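PDB 4ZM5: chain length determinant protein from Shigella flexneri, which probably regulates the chain length of the lipopolysaccharide O antigen, as a membrane-anchored polysaccharide co-polymerase of the Wzz family. Local coordinates for residues 5-9 and 88-92. The protein carries 1 engineered substitution. Residues are numbered along the deposited sequence; the frame is centred on the assembly and turned at random.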
loop_
_atom_site.group_PDB
_atom_site.type_symbol
_atom_site.label_atom_id
_atom_site.label_comp_id
_atom_site.label_asym_id
_atom_site.label_seq_id
_atom_site.Cartn_x
_atom_site.Cartn_y
_atom_site.Cartn_z
ATOM N N LYS B 5 28.920 14.399 -34.906
ATOM C CA LYS B 5 29.919 15.425 -34.607
ATOM C C LYS B 5 30.207 15.581 -33.075
ATOM O O LYS B 5 31.200 15.011 -32.632
ATOM C CB LYS B 5 29.544 16.770 -35.251
ATOM C CG LYS B 5 30.272 16.974 -36.563
ATOM C CD LYS B 5 29.636 18.010 -37.434
ATOM C CE LYS B 5 30.355 18.030 -38.754
ATOM N NZ LYS B 5 29.659 18.885 -39.747
ATOM N N TRP B 6 29.394 16.335 -32.270
ATOM C CA TRP B 6 29.702 16.514 -30.822
ATOM C C TRP B 6 28.675 15.802 -29.943
ATOM O O TRP B 6 27.477 16.012 -30.116
ATOM C CB TRP B 6 29.774 18.006 -30.423
ATOM C CG TRP B 6 30.743 18.825 -31.221
ATOM C CD1 TRP B 6 30.602 19.231 -32.517
ATOM C CD2 TRP B 6 31.979 19.383 -30.759
ATOM N NE1 TRP B 6 31.675 20.002 -32.892
ATOM C CE2 TRP B 6 32.532 20.122 -31.830
ATOM C CE3 TRP B 6 32.678 19.329 -29.543
ATOM C CZ2 TRP B 6 33.762 20.790 -31.727
ATOM C CZ3 TRP B 6 33.861 20.040 -29.422
ATOM C CH2 TRP B 6 34.414 20.727 -30.517
ATOM N N THR B 7 29.141 14.967 -28.993
ATOM C CA THR B 7 28.252 14.218 -28.103
ATOM C C THR B 7 28.250 14.797 -26.675
ATOM O O THR B 7 29.290 14.910 -26.027
ATOM C CB THR B 7 28.595 12.704 -28.099
ATOM O OG1 THR B 7 28.529 12.212 -29.426
ATOM C CG2 THR B 7 27.617 11.863 -27.274
ATOM N N SER B 8 27.055 15.139 -26.198
ATOM C CA SER B 8 26.824 15.560 -24.824
ATOM C C SER B 8 26.200 14.403 -24.077
ATOM O O SER B 8 25.293 13.745 -24.594
ATOM C CB SER B 8 25.921 16.773 -24.744
ATOM O OG SER B 8 25.752 17.162 -23.389
ATOM N N THR B 9 26.716 14.128 -22.882
ATOM C CA THR B 9 26.275 12.993 -22.082
ATOM C C THR B 9 25.848 13.443 -20.695
ATOM O O THR B 9 26.447 14.352 -20.107
ATOM C CB THR B 9 27.420 11.950 -22.005
ATOM O OG1 THR B 9 27.786 11.578 -23.318
ATOM C CG2 THR B 9 27.027 10.690 -21.287
ATOM N N GLY B 88 25.000 16.666 -31.230
ATOM C CA GLY B 88 24.750 18.004 -31.750
ATOM C C GLY B 88 25.748 18.420 -32.814
ATOM O O GLY B 88 26.647 17.652 -33.181
ATOM N N GLN B 89 25.595 19.647 -33.319
ATOM C CA GLN B 89 26.462 20.209 -34.360
ATOM C C GLN B 89 27.668 20.951 -33.759
ATOM O O GLN B 89 28.740 20.978 -34.373
ATOM C CB GLN B 89 25.668 21.155 -35.279
ATOM C CG GLN B 89 24.878 20.443 -36.366
ATOM C CD GLN B 89 24.286 21.421 -37.353
ATOM O OE1 GLN B 89 23.121 21.824 -37.239
ATOM N NE2 GLN B 89 25.074 21.831 -38.347
ATOM N N THR B 90 27.460 21.585 -32.585
ATOM C CA THR B 90 28.444 22.358 -31.808
ATOM C C THR B 90 28.464 21.772 -30.378
ATOM O O THR B 90 27.508 21.089 -30.024
ATOM C CB THR B 90 28.090 23.873 -31.878
ATOM O OG1 THR B 90 28.981 24.633 -31.065
ATOM C CG2 THR B 90 26.624 24.178 -31.526
ATOM N N ALA B 91 29.536 21.988 -29.575
ATOM C CA ALA B 91 29.615 21.459 -28.196
ATOM C C ALA B 91 28.536 22.067 -27.287
ATOM O O ALA B 91 27.887 21.339 -26.535
ATOM C CB ALA B 91 30.984 21.728 -27.598
ATOM N N GLU B 92 28.385 23.401 -27.340
ATOM C CA GLU B 92 27.432 24.188 -26.568
ATOM C C GLU B 92 26.011 23.804 -26.929
ATOM O O GLU B 92 25.151 23.801 -26.054
ATOM C CB GLU B 92 27.634 25.700 -26.825
ATOM C CG GLU B 92 28.895 26.303 -26.216
ATOM C CD GLU B 92 28.877 26.618 -24.728
ATOM O OE1 GLU B 92 27.783 26.625 -24.115
ATOM O OE2 GLU B 92 29.972 26.887 -24.179
#
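Trp6 and Gly88 face each other as an antiparallel hydrogen-bonded pair, each residue giving its amide and its carbonyl to the other. Gly88 N binds Trp6 O at 2.8 Å. The return bond, from Trp6 N to Gly88 O, is longer at 3.2 Å.

The indole of Trp6 supplies most of the remaining contact. Its CG stands beside the backbone N and anti to the carbonyl carbon (chi1 -56°), which carries the ring across residues 89-91, where the chain leaves the strand for the helix. One ring face takes the Thr90-Ala91 peptide link: Thr90 C and Ala91 N lie 3.8 and 3.7 Å above the plane, both displaced toward the rim. On the six-membered ring, Ala91 CB lies 3.5 Å from Trp6 CE3 and also meets Trp6 CZ3.

Strand 6-13 is an inner strand of the small antiparallel sheet at one end of this elongated chain, between strands 82-88 and 228-229. The sheet belongs to the alpha/beta base of the periplasmic domain; as in other Wzz-type co-polymerases, this base probably lies next to the membrane, with both chain ends leading towards the transmembrane helices. The pairing thus joins the start of the modelled chain to the point where strand 82-88 gives way to the long helix 91-159, at whose N-cap position Thr90 sits. Arg239, from the C-terminal segment, also touches the side chain of Trp6.

Beside the pyrrole part, Gln89 O approaches Trp6 CD1 obliquely to 3.2 Å, and although Trp6 NE1 is also near this oxygen, the angle is too poor for a hydrogen bond. Packing at the exposed margin comes from Lys5, whose CB rests 3.7 Å from Gly88 O, while the extended remainder of its side chain leads away.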